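PelD (Pseudomonas aeruginosa, PDB 4EU0) binds cyclic di-GMP through its GGDEF domain and, as an effector of pellicle formation, probably passes this signal on to Pel exopolysaccharide production. Local coordinates at residues A[241-244]-A[245-248]; A[169-172]-A[173-177]; A[125-128]-A[129-132]; A[34-38]-A[39-43]; A[74-77]-A[78-82]. All coordinates share one frame; numbering follows the deposited sequence.

Contact 1: A[241-244]-A[245-248]; sequences GYLQ and RLRI. With C2E (9,9'-[(2R,3R,3aS,5S,7aR,9R,10R,10aS,12S,14aR)-3,5,10,12-tetrahydroxy-5,12-dioxidooctahydro-2H,7H-difuro[3,2-d:3',2'-j][1,3,7,9,2,8]tetraoxadiphosphacyclododecine-2,9-diyl]bis(2-amino-1,9-dihydro-6H-purin-6-one)), chain B.
The cyclic di-GMP pocket of the GGDEF domain takes part of its wall from helix 236-253, where one turn brings Tyr-242 beside Arg-245 and Leu-246. Arg-245 reads the Hoogsteen edge of one guanine with two N-H groups: NE gives a bond to C2E N7 (2.9 Å, 161°) and NH2 one to C2E O6 (2.7 Å), the oxygen lying near the guanidinium plane. The chain is extended as far as CD and then bends at chi3 (73°), which turns the guanidinium toward the base; NH2 also bonds to Ser-208 O, helping to fix its rotation. Tyr-242 also lies against this base, with CD1 3.3 Å from C2E O6, which sits oblique to the ring. Its far end rests on Leu-246, whose CD2 is 3.5 Å from Tyr-242 CZ. Leu-246 CD2 also touches Leu-243 CD1, at 3.9 Å, and together these side chains seat the helix on strand 185-192 through Tyr-188 and Phe-190. Nearer the ribose, Gly-241 CA comes within 3.4 Å of C2E O4'. Underneath, regular helical bonds run from Arg-245 N to Gly-241 O and from Leu-246 N to Tyr-242 O. Arg-210, Asp-213 and Thr-234 also bond the ligand; with Arg-210 and Asp-213 spaced as RxxD, the site resembles the inhibitory site of GGDEF diguanylate cyclases.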
# COMPACT_ATOMS: atom_id res chain seq x y z
N GLY A 241 8.25 17.01 -6.17
CA GLY A 241 9.34 17.09 -5.18
C GLY A 241 10.34 15.95 -5.30
O GLY A 241 11.55 16.16 -5.12
N TYR A 242 9.84 14.75 -5.56
CA TYR A 242 10.69 13.59 -5.79
C TYR A 242 11.65 13.83 -6.95
O TYR A 242 12.85 13.57 -6.83
CB TYR A 242 9.82 12.36 -6.05
CG TYR A 242 10.52 11.15 -6.61
CD1 TYR A 242 11.44 10.43 -5.85
CD2 TYR A 242 10.22 10.70 -7.89
CE1 TYR A 242 12.07 9.30 -6.37
CE2 TYR A 242 10.81 9.59 -8.41
CZ TYR A 242 11.73 8.87 -7.66
OH TYR A 242 12.33 7.76 -8.18
N LEU A 243 11.14 14.35 -8.06
CA LEU A 243 12.01 14.57 -9.22
C LEU A 243 13.04 15.66 -8.93
O LEU A 243 14.19 15.55 -9.37
CB LEU A 243 11.21 14.91 -10.49
CG LEU A 243 11.95 14.62 -11.81
CD1 LEU A 243 12.94 13.43 -11.76
CD2 LEU A 243 10.94 14.39 -12.88
N GLN A 244 12.64 16.70 -8.20
CA GLN A 244 13.55 17.78 -7.83
C GLN A 244 14.69 17.20 -6.98
O GLN A 244 15.86 17.58 -7.16
CB GLN A 244 12.82 18.92 -7.09
CG GLN A 244 13.68 20.18 -6.88
CD GLN A 244 12.95 21.31 -6.16
OE1 GLN A 244 12.18 21.08 -5.23
NE2 GLN A 244 13.22 22.54 -6.58
N ARG A 245 14.36 16.26 -6.09
CA ARG A 245 15.39 15.62 -5.25
C ARG A 245 16.30 14.74 -6.09
O ARG A 245 17.52 14.70 -5.87
CB ARG A 245 14.75 14.82 -4.11
CG ARG A 245 15.78 14.19 -3.17
CD ARG A 245 15.15 13.43 -2.00
NE ARG A 245 14.53 12.16 -2.38
CZ ARG A 245 15.17 11.00 -2.51
NH1 ARG A 245 16.49 10.92 -2.34
NH2 ARG A 245 14.49 9.89 -2.81
N LEU A 246 15.71 14.03 -7.05
CA LEU A 246 16.48 13.21 -7.98
C LEU A 246 17.45 14.02 -8.81
O LEU A 246 18.59 13.61 -9.01
CB LEU A 246 15.55 12.45 -8.93
CG LEU A 246 15.46 10.94 -8.87
CD1 LEU A 246 15.54 10.37 -7.44
CD2 LEU A 246 14.23 10.44 -9.61
N ARG A 247 17.01 15.17 -9.31
CA ARG A 247 17.91 16.00 -10.10
C ARG A 247 19.14 16.46 -9.31
O ARG A 247 20.23 16.53 -9.86
CB ARG A 247 17.15 17.18 -10.74
CG ARG A 247 16.08 16.68 -11.70
CD ARG A 247 15.70 17.73 -12.72
NE ARG A 247 14.65 17.28 -13.64
CZ ARG A 247 14.87 16.76 -14.84
NH1 ARG A 247 16.11 16.62 -15.30
NH2 ARG A 247 13.84 16.40 -15.60
N ILE A 248 18.95 16.71 -8.01
CA ILE A 248 20.05 17.15 -7.14
C ILE A 248 21.04 16.00 -6.98
O ILE A 248 22.26 16.20 -7.06
CB ILE A 248 19.54 17.65 -5.77
CG1 ILE A 248 18.80 18.98 -5.93
CG2 ILE A 248 20.71 17.80 -4.76
CD1 ILE A 248 17.98 19.38 -4.71
P1 C2E B . 12.95 16.55 0.42
O2P C2E B . 13.44 17.81 -0.27
O1P C2E B . 13.83 15.32 0.42
O5' C2E B . 11.52 16.15 -0.15
C5' C2E B . 10.48 17.11 -0.33
C4' C2E B . 9.16 16.42 -0.65
O4' C2E B . 9.21 15.84 -1.97
C3' C2E B . 8.77 15.28 0.28
O3' C2E B . 8.02 15.68 1.44
C2' C2E B . 7.91 14.41 -0.60
O2' C2E B . 6.61 15.00 -0.70
C1' C2E B . 8.59 14.55 -1.95
N9 C2E B . 9.63 13.49 -2.13
C8 C2E B . 10.96 13.68 -2.16
N7 C2E B . 11.61 12.50 -2.35
C5 C2E B . 10.67 11.55 -2.45
C6 C2E B . 10.65 10.09 -2.63
O6 C2E B . 11.82 9.42 -2.78
N1 C2E B . 9.46 9.46 -2.67
C2 C2E B . 8.27 10.11 -2.51
N2 C2E B . 7.14 9.38 -2.55
N3 C2E B . 8.22 11.46 -2.33
C4 C2E B . 9.36 12.20 -2.29
P11 C2E B . 8.09 14.79 2.78
O21 C2E B . 7.11 15.36 3.80
O11 C2E B . 8.04 13.31 2.48
O5A C2E B . 9.56 15.13 3.33
C5A C2E B . 9.93 16.48 3.61
C4A C2E B . 11.40 16.51 3.98
O4A C2E B . 11.66 15.62 5.07
C3A C2E B . 12.28 15.99 2.86
O3A C2E B . 12.62 16.99 1.93
C2A C2E B . 13.49 15.45 3.57
O2A C2E B . 14.38 16.52 3.91
C1A C2E B . 12.87 14.89 4.83
N91 C2E B . 12.58 13.44 4.65
C81 C2E B . 11.37 12.86 4.46
N71 C2E B . 11.48 11.52 4.34
C51 C2E B . 12.79 11.21 4.45
C61 C2E B . 13.62 9.98 4.43
O61 C2E B . 13.05 8.75 4.25
N11 C2E B . 14.95 10.10 4.58
C21 C2E B . 15.55 11.31 4.76
N21 C2E B . 16.90 11.36 4.91
N31 C2E B . 14.85 12.47 4.80
C41 C2E B . 13.50 12.48 4.65

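Contact 2: A[169-172]-A[173-177]; sequences QYLK and RSLLD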
# COMPACT_ATOMS: atom_id res chain seq x y z
N GLN A 169 1.80 -5.94 -5.53
CA GLN A 169 0.91 -5.67 -4.41
C GLN A 169 0.71 -4.17 -4.15
O GLN A 169 -0.42 -3.72 -4.06
CB GLN A 169 1.40 -6.37 -3.14
CG GLN A 169 0.47 -6.14 -1.95
CD GLN A 169 1.04 -6.65 -0.64
OE1 GLN A 169 0.36 -7.35 0.12
NE2 GLN A 169 2.30 -6.29 -0.36
N TYR A 170 1.80 -3.42 -4.01
CA TYR A 170 1.72 -2.00 -3.75
C TYR A 170 0.98 -1.24 -4.86
O TYR A 170 0.20 -0.34 -4.57
CB TYR A 170 3.13 -1.41 -3.53
CG TYR A 170 3.76 -1.65 -2.17
CD1 TYR A 170 4.47 -0.62 -1.53
CD2 TYR A 170 3.69 -2.89 -1.53
CE1 TYR A 170 5.09 -0.83 -0.28
CE2 TYR A 170 4.31 -3.10 -0.27
CZ TYR A 170 5.00 -2.06 0.33
OH TYR A 170 5.61 -2.24 1.55
N LEU A 171 1.24 -1.60 -6.11
CA LEU A 171 0.53 -0.99 -7.23
C LEU A 171 -0.97 -1.24 -7.15
O LEU A 171 -1.76 -0.31 -7.32
CB LEU A 171 1.09 -1.48 -8.57
CG LEU A 171 0.39 -0.96 -9.84
CD1 LEU A 171 0.43 0.56 -9.94
CD2 LEU A 171 1.06 -1.61 -11.05
N LYS A 172 -1.37 -2.47 -6.86
CA LYS A 172 -2.81 -2.76 -6.78
C LYS A 172 -3.43 -1.99 -5.63
O LYS A 172 -4.50 -1.42 -5.77
CB LYS A 172 -3.08 -4.26 -6.62
CG LYS A 172 -4.56 -4.59 -6.76
CD LYS A 172 -4.83 -6.08 -6.69
CE LYS A 172 -6.30 -6.35 -6.92
NZ LYS A 172 -6.62 -7.80 -6.99
N ARG A 173 -2.75 -1.96 -4.49
CA ARG A 173 -3.25 -1.18 -3.37
C ARG A 173 -3.39 0.30 -3.73
O ARG A 173 -4.39 0.93 -3.41
CB ARG A 173 -2.36 -1.33 -2.15
CG ARG A 173 -2.84 -0.52 -0.94
CD ARG A 173 -4.31 -0.84 -0.55
NE ARG A 173 -4.47 -2.24 -0.15
CZ ARG A 173 -5.63 -2.82 0.13
NH1 ARG A 173 -5.65 -4.11 0.47
NH2 ARG A 173 -6.77 -2.14 0.06
N SER A 174 -2.40 0.85 -4.43
CA SER A 174 -2.50 2.23 -4.87
C SER A 174 -3.65 2.48 -5.86
O SER A 174 -4.27 3.55 -5.84
CB SER A 174 -1.18 2.73 -5.44
OG SER A 174 -0.24 2.97 -4.40
N LEU A 175 -3.92 1.50 -6.73
CA LEU A 175 -5.07 1.58 -7.64
C LEU A 175 -6.39 1.55 -6.86
O LEU A 175 -7.30 2.29 -7.18
CB LEU A 175 -5.04 0.48 -8.70
CG LEU A 175 -3.95 0.63 -9.76
CD1 LEU A 175 -3.82 -0.67 -10.52
CD2 LEU A 175 -4.21 1.83 -10.69
N LEU A 176 -6.46 0.70 -5.84
CA LEU A 176 -7.62 0.64 -4.95
C LEU A 176 -7.79 1.94 -4.16
O LEU A 176 -8.91 2.45 -4.06
CB LEU A 176 -7.54 -0.57 -4.02
CG LEU A 176 -7.71 -1.96 -4.66
CD1 LEU A 176 -7.12 -3.02 -3.74
CD2 LEU A 176 -9.17 -2.26 -4.99
N ASP A 177 -6.68 2.48 -3.63
CA ASP A 177 -6.64 3.77 -2.92
C ASP A 177 -7.25 4.88 -3.78
O ASP A 177 -8.06 5.69 -3.30
CB ASP A 177 -5.19 4.20 -2.61
CG ASP A 177 -4.55 3.46 -1.43
OD1 ASP A 177 -5.27 2.95 -0.57
OD2 ASP A 177 -3.30 3.45 -1.37
O HOH W 1 0.29 1.08 -2.15
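Successive turns of helix 162-181 meet here, Tyr-170 with Ser-174 and Lys-172 with Leu-176, in a local helical contact where the GGDEF domain adjoins helix 133-150 of the GAF domain. The backbone is a regular alpha-helix, with Arg-173 N bonded to Gln-169 O at 3.0 Å and nearly straight (169°). One face of the helix lies on the GGDEF sheet: Tyr-170, Leu-171 and Ser-174 touch Leu-230, while Leu-175 touches Leu-272. Leu-171 and Leu-175 continue each other along this face, CG of the first 4.3 Å from CD1 of the second. Toward the GAF domain, Tyr-170 packs on Leu-149 and Arg-173 NE forms a salt bridge with Asp-148; the Tyr-170 hydroxyl is hydrogen-bonded to Arg-11 of helix 2-16. Bends at chi2 and chi3 (55° and 62°) carry the Arg-173 guanidinium out across the side of the helix, level with the following turn. Leu-176 CD1 then lies 3.9 Å above one face of that guanidinium, offset toward its rim. Lys-172, by contrast, runs straight out in a fully extended chain, its CG 4.3 Å from Leu-176 CD1, and delivers NZ to Thr-113 O. On the sheet side, the buried Ser-174 keeps its OG beside its own backbone N, close to the preceding turn. There a water bridges the two turns, donating to Tyr-170 O at 2.8 Å and bonded to Ser-174 OG at 3.0 Å.

Contact 3: A[125-128]-A[129-132]; sequences QMPF and FVFN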
# COMPACT_ATOMS: atom_id res chain seq x y z
N GLN A 125 -17.27 1.66 21.08
CA GLN A 125 -17.39 3.07 21.42
C GLN A 125 -16.33 3.95 20.76
O GLN A 125 -15.13 3.72 20.89
CB GLN A 125 -17.36 3.27 22.95
CG GLN A 125 -17.67 4.69 23.42
CD GLN A 125 -17.34 4.91 24.88
OE1 GLN A 125 -17.88 4.24 25.76
NE2 GLN A 125 -16.47 5.87 25.15
N MET A 126 -16.80 4.97 20.05
CA MET A 126 -15.97 6.06 19.57
C MET A 126 -16.79 7.33 19.76
O MET A 126 -18.02 7.27 19.73
CB MET A 126 -15.60 5.87 18.10
CG MET A 126 -16.78 5.50 17.22
SD MET A 126 -16.32 5.17 15.51
CE MET A 126 -15.38 3.66 15.57
N PRO A 127 -16.12 8.48 19.98
CA PRO A 127 -16.84 9.74 20.14
C PRO A 127 -17.73 10.04 18.93
O PRO A 127 -17.34 9.81 17.79
CB PRO A 127 -15.72 10.79 20.24
CG PRO A 127 -14.53 10.05 20.69
CD PRO A 127 -14.67 8.64 20.18
N PHE A 128 -18.93 10.56 19.18
CA PHE A 128 -19.89 10.83 18.10
C PHE A 128 -19.37 11.82 17.07
O PHE A 128 -19.71 11.72 15.89
CB PHE A 128 -21.20 11.34 18.68
CG PHE A 128 -22.32 11.47 17.68
CD1 PHE A 128 -23.09 10.36 17.32
CD2 PHE A 128 -22.62 12.71 17.11
CE1 PHE A 128 -24.14 10.48 16.41
CE2 PHE A 128 -23.66 12.84 16.19
CZ PHE A 128 -24.42 11.73 15.84
N PHE A 129 -18.54 12.77 17.51
CA PHE A 129 -18.03 13.79 16.60
C PHE A 129 -17.07 13.25 15.53
O PHE A 129 -16.80 13.95 14.55
CB PHE A 129 -17.43 14.99 17.35
CG PHE A 129 -16.24 14.66 18.22
CD1 PHE A 129 -14.96 14.59 17.68
CD2 PHE A 129 -16.41 14.44 19.58
CE1 PHE A 129 -13.87 14.28 18.48
CE2 PHE A 129 -15.32 14.14 20.39
CZ PHE A 129 -14.05 14.06 19.84
N VAL A 130 -16.57 12.03 15.71
CA VAL A 130 -15.79 11.34 14.67
C VAL A 130 -16.56 10.17 14.04
O VAL A 130 -16.03 9.46 13.19
CB VAL A 130 -14.38 10.84 15.16
CG1 VAL A 130 -13.50 12.02 15.56
CG2 VAL A 130 -14.50 9.82 16.29
N PHE A 131 -17.80 9.98 14.48
CA PHE A 131 -18.65 8.94 13.92
C PHE A 131 -19.23 9.47 12.60
O PHE A 131 -20.41 9.83 12.51
CB PHE A 131 -19.75 8.54 14.91
CG PHE A 131 -20.55 7.34 14.50
CD1 PHE A 131 -19.98 6.07 14.49
CD2 PHE A 131 -21.87 7.48 14.11
CE1 PHE A 131 -20.72 4.96 14.10
CE2 PHE A 131 -22.62 6.38 13.73
CZ PHE A 131 -22.05 5.11 13.72
N ASN A 132 -18.37 9.52 11.59
CA ASN A 132 -18.71 10.10 10.29
C ASN A 132 -17.90 9.48 9.15
O ASN A 132 -16.94 8.74 9.39
CB ASN A 132 -18.56 11.63 10.31
CG ASN A 132 -17.13 12.09 10.56
OD1 ASN A 132 -16.21 11.76 9.81
ND2 ASN A 132 -16.94 12.89 11.61
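Met-126 and Phe-131 meet in a Met-aromatic contact across the 3-10 turn that leads from strand 117-123 of the GAF domain into helix 133-150. From its start, the Met-126 CB lies 4.5 Å from Val-130 CG2, a loose apolar touch. CG then stands between the backbone N and the carbonyl carbon (chi1 47°), and the chain runs straight on to SD. The sulfur comes to the edge of the Phe-131 ring, in its plane, 3.9 Å from Phe-131 CD1. Beyond it the chain bends at chi3, and CE reaches Leu-41. Both residues also rest on Val-106, and the Phe-131 ring meets Phe-136 edge-to-face. The turn beneath is closed by two bonds, Val-130 N to Pro-127 O at 3.1 Å and Phe-131 N to Phe-128 O at 2.9 Å; the second donor stands above the carbonyl plane, 71° out of it, and is not on a lone pair. On the outer side, Pro-127 CB sits over a face of the Phe-129 ring in a CH-pi contact, 3.8 Å from the Phe-129 ring centroid, while Val-130 CG2 lies 3.2 Å from Pro-127 O. Phe-131 is the centre of an inverse gamma turn whose closing bond, Asn-132 N to Val-130 O, is weak. Asn-132 then takes the N-cap position of helix 133-150, its OD1 accepting from Thr-135 N.

Contact 4: A[34-38]-A[39-43]; sequences LLAQY and GSLRI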
# COMPACT_ATOMS: atom_id res chain seq x y z
N LEU A 34 -2.84 1.54 16.33
CA LEU A 34 -2.86 2.36 15.11
C LEU A 34 -4.29 2.70 14.70
O LEU A 34 -4.60 3.87 14.45
CB LEU A 34 -2.14 1.65 13.97
CG LEU A 34 -0.61 1.70 13.89
CD1 LEU A 34 -0.14 0.91 12.67
CD2 LEU A 34 -0.11 3.13 13.83
N LEU A 35 -5.15 1.69 14.64
CA LEU A 35 -6.56 1.90 14.31
C LEU A 35 -7.25 2.80 15.34
O LEU A 35 -8.07 3.64 14.98
CB LEU A 35 -7.29 0.56 14.17
CG LEU A 35 -6.96 -0.24 12.89
CD1 LEU A 35 -7.24 -1.71 13.08
CD2 LEU A 35 -7.73 0.32 11.69
N ALA A 36 -6.89 2.62 16.61
CA ALA A 36 -7.42 3.45 17.71
C ALA A 36 -7.01 4.91 17.58
O ALA A 36 -7.82 5.81 17.81
CB ALA A 36 -6.98 2.89 19.06
N GLN A 37 -5.75 5.13 17.20
CA GLN A 37 -5.18 6.47 16.99
C GLN A 37 -5.94 7.23 15.90
O GLN A 37 -6.42 8.34 16.13
CB GLN A 37 -3.69 6.35 16.63
CG GLN A 37 -2.96 7.65 16.27
CD GLN A 37 -1.60 7.41 15.61
OE1 GLN A 37 -1.10 6.28 15.57
NE2 GLN A 37 -0.99 8.47 15.09
N TYR A 38 -6.08 6.61 14.73
CA TYR A 38 -6.71 7.28 13.59
C TYR A 38 -8.23 7.44 13.72
O TYR A 38 -8.79 8.41 13.21
CB TYR A 38 -6.31 6.57 12.29
CG TYR A 38 -4.90 6.89 11.84
CD1 TYR A 38 -4.67 7.80 10.81
CD2 TYR A 38 -3.80 6.28 12.44
CE1 TYR A 38 -3.38 8.10 10.39
CE2 TYR A 38 -2.50 6.57 12.03
CZ TYR A 38 -2.30 7.48 11.01
OH TYR A 38 -1.03 7.78 10.58
N GLY A 39 -8.89 6.51 14.41
CA GLY A 39 -10.34 6.60 14.62
C GLY A 39 -10.80 7.26 15.91
O GLY A 39 -12.00 7.34 16.18
N SER A 40 -9.85 7.76 16.70
CA SER A 40 -10.13 8.26 18.06
C SER A 40 -10.98 7.27 18.86
O SER A 40 -11.89 7.66 19.60
CB SER A 40 -10.80 9.65 18.03
OG SER A 40 -10.00 10.60 17.33
N LEU A 41 -10.68 5.98 18.70
CA LEU A 41 -11.46 4.91 19.34
C LEU A 41 -11.28 4.91 20.85
O LEU A 41 -10.20 5.23 21.35
CB LEU A 41 -11.08 3.54 18.77
CG LEU A 41 -11.07 3.34 17.25
CD1 LEU A 41 -10.78 1.89 16.89
CD2 LEU A 41 -12.38 3.78 16.62
N ARG A 42 -12.34 4.55 21.57
CA ARG A 42 -12.27 4.44 23.02
C ARG A 42 -12.47 3.01 23.52
O ARG A 42 -11.77 2.57 24.44
CB ARG A 42 -13.25 5.42 23.69
CG ARG A 42 -13.02 5.63 25.19
CD ARG A 42 -11.60 6.15 25.48
NE ARG A 42 -11.45 6.64 26.84
CZ ARG A 42 -11.15 5.89 27.90
NH1 ARG A 42 -10.97 4.58 27.78
NH2 ARG A 42 -11.04 6.45 29.09
N ILE A 43 -13.43 2.29 22.93
CA ILE A 43 -13.60 0.86 23.22
C ILE A 43 -13.71 0.07 21.92
O ILE A 43 -14.59 0.33 21.09
CB ILE A 43 -14.83 0.55 24.14
CG1 ILE A 43 -14.94 1.56 25.29
CG2 ILE A 43 -14.71 -0.86 24.70
CD1 ILE A 43 -16.22 1.41 26.13
O HOH W 2 -10.25 10.46 14.63
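Ala-36 and Leu-41 meet through backbone and side chain alike. Leu-41 N donates to Ala-36 O at 3.0 Å, in the carbonyl plane and on a lone pair, and the two CB atoms, Ala-36 CB and Leu-41 CB, are 4.2 Å apart. With CG set beside its backbone N (chi1 -51°), Leu-41 folds back over the last turn: Leu-41 CG lies 3.7 Å from Ala-36 CA, and Leu-41 CD1 lies 3.7 Å from Leu-35 O. That carbonyl is already engaged, accepting from Gly-39 N at 3.0 Å. The chain can return in this way because Ser-40 adopts a positive phi (48°), which makes the end of helix 28-39 a Schellman motif, complete with its apolar contact across the cap. A water spans the same bend, donating to Tyr-38 O at 2.9 Å and bonded to Ser-40 OG at 2.7 Å. Further out, Leu-35 and Leu-41 both pack on Leu-121 of the GAF sheet, and Leu-41 also reaches Val-123. Past the cap the chain enters strand 43-48 through a classic beta bulge, Arg-42 and Ile-43 together facing Gln-125. On the other flank of the helix, Tyr-38 lies against Leu-138 and Leu-142 of helix 133-150, and its OH is hydrogen-bonded to Ser-6 OG in helix 2-16.

Contact 5: A[74-77]-A[78-82]; sequences LLVR and TCLER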
# COMPACT_ATOMS: atom_id res chain seq x y z
N LEU A 74 -25.40 -8.63 13.97
CA LEU A 74 -25.76 -8.21 12.62
C LEU A 74 -24.68 -7.36 11.94
O LEU A 74 -24.45 -7.49 10.74
CB LEU A 74 -27.10 -7.47 12.61
CG LEU A 74 -27.66 -6.94 11.27
CD1 LEU A 74 -27.80 -8.05 10.23
CD2 LEU A 74 -29.00 -6.25 11.50
N LEU A 75 -24.01 -6.51 12.72
CA LEU A 75 -22.96 -5.65 12.18
C LEU A 75 -21.73 -6.47 11.77
O LEU A 75 -21.14 -6.25 10.71
CB LEU A 75 -22.58 -4.55 13.19
CG LEU A 75 -21.90 -3.28 12.66
CD1 LEU A 75 -22.82 -2.49 11.74
CD2 LEU A 75 -21.43 -2.40 13.83
N VAL A 76 -21.36 -7.42 12.62
CA VAL A 76 -20.24 -8.33 12.36
C VAL A 76 -20.50 -9.18 11.12
O VAL A 76 -19.61 -9.36 10.27
CB VAL A 76 -19.94 -9.23 13.59
CG1 VAL A 76 -18.91 -10.30 13.26
CG2 VAL A 76 -19.47 -8.39 14.78
N ARG A 77 -21.73 -9.68 10.99
CA ARG A 77 -22.10 -10.52 9.85
C ARG A 77 -22.15 -9.76 8.53
O ARG A 77 -21.63 -10.24 7.52
CB ARG A 77 -23.40 -11.30 10.11
CG ARG A 77 -23.28 -12.47 11.09
CD ARG A 77 -21.98 -13.28 10.90
NE ARG A 77 -21.83 -13.83 9.55
CZ ARG A 77 -20.66 -14.09 8.97
NH1 ARG A 77 -19.52 -13.88 9.62
NH2 ARG A 77 -20.62 -14.58 7.74
N THR A 78 -22.76 -8.58 8.54
CA THR A 78 -22.83 -7.75 7.33
C THR A 78 -21.44 -7.32 6.89
O THR A 78 -21.15 -7.30 5.70
CB THR A 78 -23.71 -6.49 7.51
OG1 THR A 78 -23.20 -5.70 8.59
CG2 THR A 78 -25.15 -6.88 7.81
N CYS A 79 -20.59 -6.97 7.85
CA CYS A 79 -19.20 -6.56 7.59
C CYS A 79 -18.44 -7.65 6.85
O CYS A 79 -17.79 -7.40 5.84
CB CYS A 79 -18.48 -6.24 8.90
SG CYS A 79 -16.69 -5.94 8.74
N LEU A 80 -18.53 -8.86 7.38
CA LEU A 80 -17.78 -9.99 6.84
C LEU A 80 -18.35 -10.53 5.54
O LEU A 80 -17.61 -11.08 4.72
CB LEU A 80 -17.62 -11.09 7.90
CG LEU A 80 -16.79 -10.70 9.13
CD1 LEU A 80 -16.67 -11.85 10.11
CD2 LEU A 80 -15.40 -10.17 8.74
N GLU A 81 -19.66 -10.36 5.33
CA GLU A 81 -20.31 -10.77 4.09
C GLU A 81 -20.05 -9.79 2.94
O GLU A 81 -19.95 -10.20 1.78
CB GLU A 81 -21.82 -10.94 4.30
CG GLU A 81 -22.21 -12.28 4.92
CD GLU A 81 -23.71 -12.43 5.14
OE1 GLU A 81 -24.09 -13.27 5.98
OE2 GLU A 81 -24.50 -11.73 4.49
N ARG A 82 -19.93 -8.51 3.27
CA ARG A 82 -19.67 -7.47 2.28
C ARG A 82 -18.18 -7.29 2.01
O ARG A 82 -17.78 -6.82 0.95
CB ARG A 82 -20.25 -6.14 2.75
CG ARG A 82 -20.81 -5.26 1.65
CD ARG A 82 -22.29 -5.53 1.43
NE ARG A 82 -22.96 -4.40 0.80
CZ ARG A 82 -24.28 -4.28 0.64
NH1 ARG A 82 -25.10 -5.23 1.07
NH2 ARG A 82 -24.77 -3.20 0.06
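Helix 74-82 is a short helix of the GAF domain, and its two turns meet through Leu-74 with Thr-78, Val-76 with Leu-80, and Arg-77 with Leu-80 and Glu-81. Thr-78 OG1 turns back to the preceding turn, 3.0 Å from Leu-75 O and 3.1 Å from Leu-74 O; its single proton could serve either carbonyl. OG1 is placed there by a chi1 of 58°, which also brings Thr-78 CG2 to 3.8 Å from Leu-74 CD1. Arg-77 curls over the following turn, bent at chi2 and chi3, and its NH1 lies 3.5 Å from Leu-80 CD1 while bonding to Arg-53 O. Arg-53 repays this through its own NH1, which bonds Leu-80 O. Arg-77 NH2 is 4.1 Å from Glu-81 OE1, beyond a salt bridge, with the two charged planes turned 67° apart; the attraction is probably modest. On the buried side, Val-76 and Leu-80 lie side by side, Val-76 CG1 4.2 Å from Leu-80 CD1, and both rest on Leu-120, while Cys-79 reaches Cys-107 and Pro-109. An amphipathic helix laid in this way on the central antiparallel sheet is a feature of the GAF fold.

Only contact 1 touches cyclic di-GMP. Contact 2 shares its domain, with centres 24 Å apart, and the side chain of Ser-174 stays about 10 Å from the ligand. Residues 169-177 border both domains. Contacts 3, 4 and 5, all in the GAF domain, have centres 41, 36 and 46 Å from that of contact 1, although the side chain of Tyr-38 in contact 4 comes to about 13 Å from the ligand. Contacts 3 and 4 abut: Gln-125 O lies 3.0 Å from Arg-42 N, a probable hydrogen bond, and Pro-127 packs against Ser-40. Contact 5 lies about 20 Å, centre to centre, from each of these two and touches neither.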